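Local coordinates for protein prephenate dehydratase (Arthrobacter aurescens, PDB 3MWB) that probably catalyses the conversion of prephenate to 3-phenylpyruvate, with loss of CO2 and water, in L-phenylalanine biosynthesis, and binds L-phenylalanine, at residues Phe18-Pro27 with Arg84-Phe92; Ala255-Ala263 with Ala288-Phe299. All coordinates share one frame; numbering follows the deposited sequence. Where two conformers were deposited one is given.

Contact 1: residues Phe18-Pro27 with Arg84-Phe92; sequences FTEAALMQVP and REALVPITF
The guanidinium group of R84 lies against V26 and P27, which both sit over one of its faces. P27 CD stands 3.6 Å above the guanidinium plane, nearer the group's rim than its centre, and V26 CG1 comes within 3.5 Å of R84 NE. R84 reaches them by leaving the strand with CG anti to the backbone N (chi1 -180°) and bending at chi3 (-70°), which brings the flat group alongside V26 and P27. With an alanine here, V26 CG1 and P27 CD would probably lose the flat group they rest against, leaving a gap at this end of the contact. Further along strand 84-89, Q25 and V88 lie side by side, pointing opposite ways. In the conformer given, one of two, Q25 OE1 lies 3.4 Å from V88 CG2, and NE2 faces A86 CB and tentatively shares a water with the backbone N of L87. V88 CG2 meets A22 CB at 3.6 Å, where helix and strand come close, and F184 on the adjoining strand 181-188 also touches A22. At the far end the F18 side chain crosses those of I90 and F92 at about a right angle; the two ring planes meet obliquely, at 64°. F18 CE2 is 3.7 Å from I90 CG2, and the T91 carbonyl lies at the F18 ring edge, with O 3.5 Å from F18 CZ. Helix 18-23 thus packs on an outermost strand of the sheet in the prephenate dehydratase domain largely through apolar contacts, while T91 N and O are buried with no partner in the model.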
loop_
_atom_site.group_PDB
_atom_site.type_symbol
_atom_site.label_atom_id
_atom_site.label_comp_id
_atom_site.label_asym_id
_atom_site.label_seq_id
_atom_site.Cartn_x
_atom_site.Cartn_y
_atom_site.Cartn_z
ATOM N N PHE A 18 14.240 28.817 -29.167
ATOM C CA PHE A 18 13.526 27.568 -29.367
ATOM C C PHE A 18 12.072 27.669 -28.896
ATOM O O PHE A 18 11.174 27.092 -29.503
ATOM C CB PHE A 18 14.273 26.419 -28.664
ATOM C CG PHE A 18 15.503 26.001 -29.388
ATOM C CD1 PHE A 18 16.705 26.711 -29.223
ATOM C CD2 PHE A 18 15.457 24.946 -30.299
ATOM C CE1 PHE A 18 17.855 26.337 -29.936
ATOM C CE2 PHE A 18 16.596 24.564 -31.013
ATOM C CZ PHE A 18 17.800 25.259 -30.823
ATOM N N THR A 19 11.842 28.436 -27.834
ATOM C CA THR A 19 10.472 28.670 -27.364
ATOM C C THR A 19 9.580 29.308 -28.442
ATOM O O THR A 19 8.486 28.808 -28.699
ATOM C CB THR A 19 10.445 29.471 -26.058
ATOM O OG1 THR A 19 11.404 28.914 -25.144
ATOM C CG2 THR A 19 9.075 29.406 -25.412
ATOM N N GLU A 20 10.032 30.390 -29.067
ATOM C CA GLU A 20 9.234 30.994 -30.138
ATOM C C GLU A 20 8.963 29.990 -31.267
ATOM O O GLU A 20 7.822 29.825 -31.702
ATOM C CB GLU A 20 9.875 32.260 -30.704
ATOM C CG GLU A 20 9.067 32.810 -31.876
ATOM C CD GLU A 20 9.306 34.276 -32.179
ATOM O OE1 GLU A 20 10.477 34.705 -32.320
ATOM O OE2 GLU A 20 8.294 34.993 -32.302
ATOM N N ALA A 21 10.026 29.325 -31.723
ATOM C CA ALA A 21 9.918 28.287 -32.759
ATOM C C ALA A 21 8.797 27.300 -32.454
ATOM O O ALA A 21 8.075 26.895 -33.349
ATOM C CB ALA A 21 11.260 27.559 -32.944
ATOM N N ALA A 22 8.648 26.953 -31.177
ATOM C CA ALA A 22 7.605 26.036 -30.702
ATOM C C ALA A 22 6.199 26.633 -30.755
ATOM O O ALA A 22 5.259 25.968 -31.168
ATOM C CB ALA A 22 7.923 25.581 -29.284
ATOM N N LEU A 23 6.052 27.875 -30.304
ATOM C CA LEU A 23 4.791 28.600 -30.462
ATOM C C LEU A 23 4.392 28.645 -31.926
ATOM O O LEU A 23 3.217 28.497 -32.268
ATOM C CB LEU A 23 4.931 30.037 -29.941
ATOM C CG LEU A 23 3.687 30.932 -29.985
ATOM C CD1 LEU A 23 2.450 30.233 -29.371
ATOM C CD2 LEU A 23 3.977 32.258 -29.281
HETATM N N MSE A 24 5.390 28.840 -32.780
HETATM C CA MSE A 24 5.189 28.982 -34.227
HETATM C C MSE A 24 4.526 27.767 -34.871
HETATM O O MSE A 24 3.941 27.873 -35.958
HETATM C CB MSE A 24 6.519 29.285 -34.926
HETATM C CG MSE A 24 6.927 30.743 -34.854
HETATM SE SE MSE A 24 5.526 31.877 -35.582
HETATM C CE MSE A 24 4.046 31.155 -34.574
ATOM N N GLN A 25 4.613 26.614 -34.194
ATOM C CA GLN A 25 4.052 25.341 -34.686
ATOM C C GLN A 25 2.574 25.146 -34.315
ATOM O O GLN A 25 1.896 24.294 -34.878
ATOM C CB GLN A 25 4.887 24.130 -34.209
ATOM C CG GLN A 25 4.404 23.461 -32.904
ATOM C CD GLN A 25 4.990 22.072 -32.674
ATOM O OE1 GLN A 25 6.156 21.817 -32.955
ATOM N NE2 GLN A 25 4.175 21.172 -32.142
ATOM N N VAL A 26 2.082 25.927 -33.349
ATOM C CA VAL A 26 0.668 25.836 -32.924
ATOM C C VAL A 26 -0.238 26.408 -34.010
ATOM O O VAL A 26 0.029 27.499 -34.504
ATOM C CB VAL A 26 0.412 26.609 -31.611
ATOM C CG1 VAL A 26 -1.007 26.363 -31.097
ATOM C CG2 VAL A 26 1.446 26.225 -30.561
ATOM N N PRO A 27 -1.311 25.679 -34.394
ATOM C CA PRO A 27 -2.180 26.154 -35.503
ATOM C C PRO A 27 -2.680 27.588 -35.291
ATOM O O PRO A 27 -3.058 27.939 -34.178
ATOM C CB PRO A 27 -3.357 25.175 -35.476
ATOM C CG PRO A 27 -2.798 23.920 -34.863
ATOM C CD PRO A 27 -1.742 24.363 -33.875
ATOM N N ARG A 84 -2.712 22.687 -24.313
ATOM C CA ARG A 84 -1.937 22.035 -25.361
ATOM C C ARG A 84 -0.540 21.762 -24.866
ATOM O O ARG A 84 0.016 22.538 -24.079
ATOM C CB ARG A 84 -1.834 22.903 -26.597
ATOM C CG ARG A 84 -1.036 22.259 -27.738
ATOM C CD ARG A 84 -0.905 23.209 -28.925
ATOM N NE ARG A 84 -2.186 23.385 -29.581
ATOM C CZ ARG A 84 -2.609 22.649 -30.604
ATOM N NH1 ARG A 84 -1.844 21.674 -31.090
ATOM N NH2 ARG A 84 -3.799 22.883 -31.128
ATOM N N GLU A 85 0.032 20.661 -25.337
ATOM C CA GLU A 85 1.434 20.404 -25.098
ATOM C C GLU A 85 2.101 20.242 -26.466
ATOM O O GLU A 85 1.444 19.882 -27.431
ATOM C CB GLU A 85 1.612 19.182 -24.180
ATOM C CG GLU A 85 1.248 17.841 -24.785
ATOM C CD GLU A 85 1.880 16.659 -24.032
ATOM O OE1 GLU A 85 2.476 16.862 -22.951
ATOM O OE2 GLU A 85 1.761 15.521 -24.515
ATOM N N ALA A 86 3.388 20.558 -26.537
ATOM C CA ALA A 86 4.183 20.360 -27.753
ATOM C C ALA A 86 5.514 19.685 -27.443
ATOM O O ALA A 86 6.167 19.980 -26.429
ATOM C CB ALA A 86 4.422 21.675 -28.436
ATOM N N LEU A 87 5.914 18.777 -28.322
ATOM C CA LEU A 87 7.205 18.132 -28.208
ATOM C C LEU A 87 7.976 18.500 -29.463
ATOM O O LEU A 87 7.690 17.956 -30.543
ATOM C CB LEU A 87 7.050 16.617 -28.103
ATOM C CG LEU A 87 6.800 16.048 -26.714
ATOM C CD1 LEU A 87 6.313 14.589 -26.819
ATOM C CD2 LEU A 87 8.049 16.151 -25.847
ATOM N N VAL A 88 8.917 19.437 -29.320
ATOM C CA VAL A 88 9.628 20.021 -30.459
ATOM C C VAL A 88 11.072 19.526 -30.560
ATOM O O VAL A 88 11.871 19.831 -29.685
ATOM C CB VAL A 88 9.629 21.574 -30.390
ATOM C CG1 VAL A 88 10.341 22.177 -31.613
ATOM C CG2 VAL A 88 8.188 22.119 -30.264
ATOM N N PRO A 89 11.402 18.774 -31.639
ATOM C CA PRO A 89 12.777 18.319 -31.939
ATOM C C PRO A 89 13.786 19.480 -31.953
ATOM O O PRO A 89 13.504 20.550 -32.510
ATOM C CB PRO A 89 12.651 17.681 -33.339
ATOM C CG PRO A 89 11.221 17.203 -33.389
ATOM C CD PRO A 89 10.426 18.247 -32.617
ATOM N N ILE A 90 14.928 19.267 -31.303
ATOM C CA ILE A 90 15.940 20.298 -31.160
ATOM C C ILE A 90 16.996 20.087 -32.247
ATOM O O ILE A 90 17.556 18.999 -32.369
ATOM C CB ILE A 90 16.607 20.253 -29.760
ATOM C CG1 ILE A 90 15.573 20.500 -28.647
ATOM C CG2 ILE A 90 17.749 21.273 -29.668
ATOM C CD1 ILE A 90 16.029 20.043 -27.253
ATOM N N THR A 91 17.243 21.138 -33.026
ATOM C CA THR A 91 18.264 21.146 -34.054
ATOM C C THR A 91 19.139 22.379 -33.819
ATOM O O THR A 91 18.618 23.484 -33.667
ATOM C CB THR A 91 17.597 21.217 -35.444
ATOM O OG1 THR A 91 16.822 20.029 -35.643
ATOM C CG2 THR A 91 18.631 21.320 -36.557
ATOM N N PHE A 92 20.451 22.201 -33.775
ATOM C CA PHE A 92 21.330 23.334 -33.522
ATOM C C PHE A 92 22.073 23.743 -34.795
ATOM O O PHE A 92 22.548 22.893 -35.539
ATOM C CB PHE A 92 22.354 23.006 -32.445
ATOM C CG PHE A 92 21.781 22.843 -31.073
ATOM C CD1 PHE A 92 21.363 23.957 -30.336
ATOM C CD2 PHE A 92 21.701 21.582 -30.487
ATOM C CE1 PHE A 92 20.838 23.804 -29.043
ATOM C CE2 PHE A 92 21.191 21.429 -29.176
ATOM C CZ PHE A 92 20.767 22.537 -28.465
HETATM O O HOH W 1 4.309 18.433 -30.520
#

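Contact 2: residues Ala255-Ala263 with Ala288-Phe299; sequences ATDSRVADA and AVVAPHTSDAAF
S258 N donates to D296 OD1 at 2.8 Å in a fairly straight bond (161°), meeting the oxygen from above the carboxylate plane. Beside it the F299 ring lies under the first turn of helix 258-263: S258 O and R259 N stand over one face, CE1 reaches R259 CB at 3.6 Å, and D262 OD2 lies in plane at the edge. R259 CG lies between the backbone N and the carbonyl carbon (chi1 63°), from where the extended chain passes T294, its CD 3.6 Å from T294 O; V290 CG2 covers one guanidinium face while A288 CB sits at the edge. One water, in the guanidinium plane, accepts from R259 N and NH1 and donates to D296 OD1 and T294 O, joining arginine and aspartate. Two more waters bridge D296 OD2 to T256 O and D257 OD1. In the next shell, T294 OG1 donates to A291 O across a type II turn, and S295 OG caps the following helix by accepting from A298 N. D262 OD2 has its salt bridge with R226, and R269 of the second subunit packs on F299. ACT-domain helix 258-270, between strands 245-252 and 275-281 in the chain, thus meets the start of C-terminal helix 296-311.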
loop_
_atom_site.group_PDB
_atom_site.type_symbol
_atom_site.label_atom_id
_atom_site.label_comp_id
_atom_site.label_asym_id
_atom_site.label_seq_id
_atom_site.Cartn_x
_atom_site.Cartn_y
_atom_site.Cartn_z
ATOM N N ALA A 255 -10.020 14.265 -17.423
ATOM C CA ALA A 255 -10.793 14.481 -16.190
ATOM C C ALA A 255 -12.188 13.826 -16.199
ATOM O O ALA A 255 -12.675 13.410 -15.146
ATOM C CB ALA A 255 -10.907 15.967 -15.885
ATOM N N THR A 256 -12.826 13.751 -17.371
ATOM C CA THR A 256 -14.157 13.119 -17.497
ATOM C C THR A 256 -14.169 11.585 -17.449
ATOM O O THR A 256 -15.194 10.997 -17.096
ATOM C CB THR A 256 -14.903 13.556 -18.756
ATOM O OG1 THR A 256 -14.237 13.052 -19.913
ATOM C CG2 THR A 256 -15.003 15.067 -18.797
ATOM N N ASP A 257 -13.073 10.939 -17.832
ATOM C CA ASP A 257 -12.936 9.494 -17.632
ATOM C C ASP A 257 -13.250 9.185 -16.170
ATOM O O ASP A 257 -12.732 9.851 -15.268
ATOM C CB ASP A 257 -11.520 9.041 -17.937
ATOM C CG ASP A 257 -11.112 9.325 -19.375
ATOM O OD1 ASP A 257 -11.979 9.305 -20.266
ATOM O OD2 ASP A 257 -9.926 9.577 -19.603
ATOM N N SER A 258 -14.083 8.174 -15.940
ATOM C CA SER A 258 -14.584 7.905 -14.587
ATOM C C SER A 258 -13.446 7.633 -13.601
ATOM O O SER A 258 -13.507 8.091 -12.461
ATOM C CB SER A 258 -15.579 6.749 -14.589
ATOM O OG SER A 258 -16.713 7.047 -15.387
ATOM N N ARG A 259 -12.409 6.914 -14.042
ATOM C CA ARG A 259 -11.303 6.571 -13.143
ATOM C C ARG A 259 -10.497 7.818 -12.765
ATOM O O ARG A 259 -9.919 7.877 -11.701
ATOM C CB ARG A 259 -10.371 5.496 -13.750
ATOM C CG ARG A 259 -9.670 5.963 -15.020
ATOM C CD ARG A 259 -8.994 4.806 -15.795
ATOM N NE ARG A 259 -8.270 5.344 -16.958
ATOM C CZ ARG A 259 -8.836 5.712 -18.110
ATOM N NH1 ARG A 259 -10.145 5.580 -18.301
ATOM N NH2 ARG A 259 -8.082 6.200 -19.102
ATOM N N VAL A 260 -10.495 8.816 -13.645
ATOM C CA VAL A 260 -9.718 10.020 -13.420
ATOM C C VAL A 260 -10.480 10.965 -12.505
ATOM O O VAL A 260 -9.899 11.501 -11.573
ATOM C CB VAL A 260 -9.318 10.718 -14.746
ATOM C CG1 VAL A 260 -8.543 12.022 -14.462
ATOM C CG2 VAL A 260 -8.473 9.763 -15.649
ATOM N N ALA A 261 -11.764 11.190 -12.796
ATOM C CA ALA A 261 -12.620 11.970 -11.919
ATOM C C ALA A 261 -12.588 11.381 -10.523
ATOM O O ALA A 261 -12.514 12.123 -9.539
ATOM C CB ALA A 261 -14.078 12.039 -12.444
ATOM N N ASP A 262 -12.672 10.059 -10.436
ATOM C CA ASP A 262 -12.631 9.400 -9.140
ATOM C C ASP A 262 -11.306 9.655 -8.414
ATOM O O ASP A 262 -11.309 10.011 -7.236
ATOM C CB ASP A 262 -12.915 7.904 -9.268
ATOM C CG ASP A 262 -13.547 7.331 -8.019
ATOM O OD1 ASP A 262 -14.648 7.813 -7.645
ATOM O OD2 ASP A 262 -12.954 6.393 -7.422
ATOM N N ALA A 263 -10.188 9.504 -9.125
ATOM C CA ALA A 263 -8.856 9.818 -8.585
ATOM C C ALA A 263 -8.745 11.265 -8.132
ATOM O O ALA A 263 -8.225 11.519 -7.061
ATOM C CB ALA A 263 -7.751 9.491 -9.603
ATOM N N ALA A 288 -4.404 6.121 -23.793
ATOM C CA ALA A 288 -4.357 5.472 -22.482
ATOM C C ALA A 288 -4.656 3.991 -22.632
ATOM O O ALA A 288 -5.565 3.611 -23.377
ATOM C CB ALA A 288 -5.388 6.088 -21.546
ATOM N N VAL A 289 -3.910 3.148 -21.921
ATOM C CA VAL A 289 -4.326 1.754 -21.787
ATOM C C VAL A 289 -5.275 1.641 -20.579
ATOM O O VAL A 289 -4.890 1.989 -19.459
ATOM C CB VAL A 289 -3.107 0.817 -21.624
ATOM C CG1 VAL A 289 -3.562 -0.577 -21.180
ATOM C CG2 VAL A 289 -2.307 0.761 -22.923
ATOM N N VAL A 290 -6.516 1.197 -20.802
ATOM C CA VAL A 290 -7.488 1.104 -19.709
ATOM C C VAL A 290 -7.396 -0.262 -19.049
ATOM O O VAL A 290 -7.665 -1.277 -19.679
ATOM C CB VAL A 290 -8.918 1.404 -20.183
ATOM C CG1 VAL A 290 -9.902 1.389 -19.014
ATOM C CG2 VAL A 290 -8.942 2.762 -20.850
ATOM N N ALA A 291 -6.984 -0.268 -17.779
ATOM C CA ALA A 291 -6.705 -1.505 -17.075
ATOM C C ALA A 291 -8.029 -2.229 -16.836
ATOM O O ALA A 291 -9.119 -1.605 -16.957
ATOM C CB ALA A 291 -5.963 -1.221 -15.730
ATOM N N PRO A 292 -7.953 -3.544 -16.526
ATOM C CA PRO A 292 -9.150 -4.280 -16.114
ATOM C C PRO A 292 -9.822 -3.591 -14.939
ATOM O O PRO A 292 -9.131 -3.026 -14.061
ATOM C CB PRO A 292 -8.584 -5.617 -15.630
ATOM C CG PRO A 292 -7.366 -5.806 -16.464
ATOM C CD PRO A 292 -6.777 -4.436 -16.627
ATOM N N HIS A 293 -11.150 -3.641 -14.920
ATOM C CA HIS A 293 -11.909 -3.192 -13.753
ATOM C C HIS A 293 -11.952 -1.668 -13.663
ATOM O O HIS A 293 -12.492 -1.140 -12.703
ATOM C CB HIS A 293 -11.292 -3.699 -12.423
ATOM C CG HIS A 293 -10.869 -5.135 -12.415
ATOM N ND1 HIS A 293 -9.704 -5.558 -11.803
ATOM C CD2 HIS A 293 -11.477 -6.259 -12.873
ATOM C CE1 HIS A 293 -9.599 -6.870 -11.909
ATOM N NE2 HIS A 293 -10.660 -7.320 -12.555
ATOM N N THR A 294 -11.357 -0.945 -14.615
ATOM C CA THR A 294 -11.277 0.530 -14.439
ATOM C C THR A 294 -11.952 1.328 -15.526
ATOM O O THR A 294 -11.853 2.583 -15.537
ATOM C CB THR A 294 -9.839 1.065 -14.310
ATOM O OG1 THR A 294 -9.189 0.995 -15.583
ATOM C CG2 THR A 294 -9.037 0.282 -13.253
ATOM N N SER A 295 -12.631 0.628 -16.433
ATOM C CA SER A 295 -13.350 1.311 -17.515
ATOM C C SER A 295 -14.545 2.090 -16.978
ATOM O O SER A 295 -15.027 1.858 -15.857
ATOM C CB SER A 295 -13.807 0.322 -18.601
ATOM O OG SER A 295 -14.825 -0.506 -18.104
ATOM N N ASP A 296 -15.013 3.041 -17.773
ATOM C CA ASP A 296 -16.164 3.811 -17.398
ATOM C C ASP A 296 -17.318 2.852 -17.080
ATOM O O ASP A 296 -18.091 3.088 -16.144
ATOM C CB ASP A 296 -16.510 4.795 -18.517
ATOM C CG ASP A 296 -15.632 6.054 -18.501
ATOM O OD1 ASP A 296 -14.578 6.110 -17.800
ATOM O OD2 ASP A 296 -16.018 7.018 -19.196
ATOM N N ALA A 297 -17.395 1.759 -17.839
ATOM C CA ALA A 297 -18.444 0.755 -17.683
ATOM C C ALA A 297 -18.365 0.053 -16.335
ATOM O O ALA A 297 -19.392 -0.118 -15.671
ATOM C CB ALA A 297 -18.443 -0.266 -18.850
ATOM N N ALA A 298 -17.152 -0.342 -15.933
ATOM C CA ALA A 298 -16.976 -0.992 -14.634
ATOM C C ALA A 298 -17.399 -0.045 -13.493
ATOM O O ALA A 298 -18.112 -0.459 -12.561
ATOM C CB ALA A 298 -15.516 -1.467 -14.455
ATOM N N PHE A 299 -16.992 1.225 -13.587
ATOM C CA PHE A 299 -17.355 2.213 -12.588
ATOM C C PHE A 299 -18.873 2.349 -12.498
ATOM O O PHE A 299 -19.420 2.483 -11.414
ATOM C CB PHE A 299 -16.706 3.579 -12.872
ATOM C CG PHE A 299 -15.350 3.732 -12.250
ATOM C CD1 PHE A 299 -14.202 3.276 -12.910
ATOM C CD2 PHE A 299 -15.221 4.292 -10.983
ATOM C CE1 PHE A 299 -12.967 3.390 -12.310
ATOM C CE2 PHE A 299 -13.960 4.408 -10.383
ATOM C CZ PHE A 299 -12.844 3.947 -11.043
HETATM O O HOH W 2 -16.947 9.696 -18.486
HETATM O O HOH W 3 -13.911 7.610 -20.815
HETATM O O HOH W 4 -18.821 5.544 -15.331
HETATM O O HOH W 5 -12.590 5.033 -16.503
#

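How the contacts relate
From the N terminus, helix 18-23 follows the first strand, 8-12; the chain then passes through strands 33-37 and 54-60 and two helices before 84-92 returns to it, closing contact 1 across 56 residues. These strands belong to the first five-stranded sheet, which the chain leaves after 81-89 for strand 93-96 of the second. Contact 2 opens only after the ACT domain's strands 200-207, 230-237 and 245-252, and closes a shorter loop of 24 residues that contains strand 275-281. The two loops are in series, neither nested nor crossed. Contact 1 joins helix 18-23 to strand 81-89 in the prephenate dehydratase region, probably the catalytic part; contact 2, its centre 32 Å away, fastens the C-terminal helix to the ACT domain.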